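Local atomic coordinates of specific mitochondrial acyl carrier protein (Toxoplasma, PDB entry 3CE7), a protein that probably carries growing acyl chains on a phosphopantetheine arm during mitochondrial fatty acid synthesis. Residues V25-K30 against E68-V73. Sequence-based numbering, arbitrary orientation. Where two conformers were deposited one is given.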
loop_
_atom_site.group_PDB
_atom_site.type_symbol
_atom_site.label_atom_id
_atom_site.label_comp_id
_atom_site.label_asym_id
_atom_site.label_seq_id
_atom_site.Cartn_x
_atom_site.Cartn_y
_atom_site.Cartn_z
ATOM N N VAL A 25 -2.788 2.954 5.104
ATOM C CA VAL A 25 -2.956 4.401 4.894
ATOM C C VAL A 25 -1.880 5.174 5.672
ATOM O O VAL A 25 -1.211 6.040 5.102
ATOM C CB VAL A 25 -4.378 4.888 5.266
ATOM C CG1 VAL A 25 -4.461 6.431 5.275
ATOM C CG2 VAL A 25 -5.388 4.322 4.281
ATOM N N GLY A 26 -1.688 4.816 6.939
ATOM C CA GLY A 26 -0.643 5.434 7.773
ATOM C C GLY A 26 0.756 5.278 7.202
ATOM O O GLY A 26 1.558 6.226 7.215
ATOM N N MET A 27 1.056 4.087 6.691
ATOM C CA MET A 27 2.357 3.826 6.065
ATOM C C MET A 27 2.557 4.715 4.842
ATOM O O MET A 27 3.646 5.263 4.628
ATOM C CB MET A 27 2.458 2.372 5.614
ATOM C CG MET A 27 2.540 1.372 6.743
ATOM S SD MET A 27 2.495 -0.320 6.120
ATOM C CE MET A 27 3.909 -0.368 5.035
ATOM N N CYS A 28 1.504 4.821 4.030
ATOM C CA CYS A 28 1.564 5.571 2.788
ATOM C C CYS A 28 1.813 7.045 3.075
ATOM O O CYS A 28 2.555 7.699 2.349
ATOM C CB CYS A 28 0.266 5.418 2.012
ATOM S SG CYS A 28 0.251 6.351 0.437
ATOM N N GLN A 29 1.192 7.554 4.135
ATOM C CA GLN A 29 1.327 8.969 4.488
ATOM C C GLN A 29 2.778 9.388 4.718
ATOM O O GLN A 29 3.136 10.536 4.467
ATOM C CB GLN A 29 0.448 9.314 5.694
ATOM C CG GLN A 29 -1.043 9.384 5.318
ATOM C CD GLN A 29 -1.973 9.428 6.525
ATOM O OE1 GLN A 29 -1.621 9.001 7.622
ATOM N NE2 GLN A 29 -3.184 9.938 6.311
ATOM N N LYS A 30 3.615 8.451 5.168
ATOM C CA LYS A 30 5.028 8.752 5.420
ATOM C C LYS A 30 5.788 9.047 4.122
ATOM O O LYS A 30 6.840 9.698 4.139
ATOM C CB LYS A 30 5.717 7.606 6.177
ATOM C CG LYS A 30 4.963 7.069 7.395
ATOM C CD LYS A 30 4.881 8.062 8.538
ATOM C CE LYS A 30 4.442 7.366 9.826
ATOM N NZ LYS A 30 3.757 8.313 10.749
ATOM N N GLU A 68 5.540 -5.911 2.332
ATOM C CA GLU A 68 6.018 -7.289 2.431
ATOM C C GLU A 68 6.749 -7.510 3.747
ATOM O O GLU A 68 6.589 -8.557 4.384
ATOM C CB GLU A 68 6.936 -7.618 1.261
ATOM C CG GLU A 68 6.194 -7.811 -0.058
ATOM C CD GLU A 68 7.123 -8.061 -1.232
ATOM O OE1 GLU A 68 8.170 -7.380 -1.326
ATOM O OE2 GLU A 68 6.803 -8.923 -2.066
ATOM N N GLU A 69 7.552 -6.519 4.142
ATOM C CA GLU A 69 8.336 -6.599 5.381
ATOM C C GLU A 69 7.458 -6.646 6.624
ATOM O O GLU A 69 7.678 -7.464 7.522
ATOM C CB GLU A 69 9.320 -5.422 5.466
ATOM C CG GLU A 69 10.502 -5.549 4.520
ATOM C CD GLU A 69 11.340 -4.278 4.424
ATOM O OE1 GLU A 69 10.963 -3.242 5.016
ATOM O OE2 GLU A 69 12.382 -4.330 3.747
ATOM N N ILE A 70 6.460 -5.770 6.669
ATOM C CA ILE A 70 5.641 -5.593 7.857
ATOM C C ILE A 70 4.627 -6.731 8.012
ATOM O O ILE A 70 4.380 -7.196 9.125
ATOM C CB ILE A 70 4.965 -4.200 7.862
ATOM C CG1 ILE A 70 6.028 -3.123 8.160
ATOM C CG2 ILE A 70 3.819 -4.152 8.859
ATOM C CD1 ILE A 70 5.621 -1.688 7.856
ATOM N N PHE A 71 4.062 -7.188 6.897
ATOM C CA PHE A 71 2.958 -8.155 6.951
ATOM C C PHE A 71 3.329 -9.589 6.598
ATOM O O PHE A 71 2.476 -10.477 6.672
ATOM C CB PHE A 71 1.771 -7.686 6.086
ATOM C CG PHE A 71 1.092 -6.458 6.620
ATOM C CD1 PHE A 71 0.225 -6.540 7.716
ATOM C CD2 PHE A 71 1.337 -5.211 6.054
ATOM C CE1 PHE A 71 -0.385 -5.399 8.227
ATOM C CE2 PHE A 71 0.722 -4.069 6.560
ATOM C CZ PHE A 71 -0.138 -4.164 7.643
ATOM N N ASP A 72 4.590 -9.802 6.219
ATOM C CA ASP A 72 5.083 -11.135 5.863
ATOM C C ASP A 72 4.238 -11.765 4.755
ATOM O O ASP A 72 3.695 -12.870 4.913
ATOM C CB ASP A 72 5.133 -12.050 7.096
ATOM C CG ASP A 72 6.134 -11.583 8.142
ATOM O OD1 ASP A 72 7.100 -10.869 7.791
ATOM O OD2 ASP A 72 5.948 -11.933 9.326
ATOM N N VAL A 73 4.102 -11.035 3.651
ATOM C CA VAL A 73 3.465 -11.551 2.442
ATOM C C VAL A 73 4.434 -11.375 1.281
ATOM O O VAL A 73 5.349 -10.554 1.362
ATOM C CB VAL A 73 2.116 -10.851 2.127
ATOM C CG1 VAL A 73 1.110 -11.115 3.235
ATOM C CG2 VAL A 73 2.302 -9.351 1.885
#
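Met27 reaches from helix 17-29 toward the C-terminal end of helix 57-71 and meets two neighbours there, Ile70 and Phe71. With the CA atoms of Met27 and Ile70 still 10.1 Å apart, the gap is spanned by side chains alone, and the long, unbranched methionine suits that task. Its chain runs extended through chi2 (174°) and then bends at chi3 (59°), which turns the terminal methyl out of line with the rest. Met27 and Ile70 approach tip to tip, Met27 CE lying 3.6 Å from Ile70 CD1; two methyl groups meet here in plain apolar contact.

Phe71 is met differently. Here the two side chains run alongside each other, pointing opposite ways, and Met27 SD comes obliquely to the ring, 4.2 Å from Phe71 CE2, in a Met-aromatic contact. The Phe71 ring also has Ile70 CG2 3.8 Å above its plane, toward the rim, so the branched isoleucine touches Met27 with CD1 while CG2 lies over the phenylalanine.

Burial, more than distance, separates the two sides. Phe71 lies on the tightly packed core side, a buried, bulky ring touching Ile24 and Val93, while Met27 also rests on Phe63 and Val67 of helix 57-71. Ile70 is on the solvent side: it is exposed, yet closely touched at its tip, and its side chain also meets Tyr23. The contact is small, with 110 Å² buried in all. This apolar seam joins two helices of the small all-helical bundle characteristic of acyl carrier proteins.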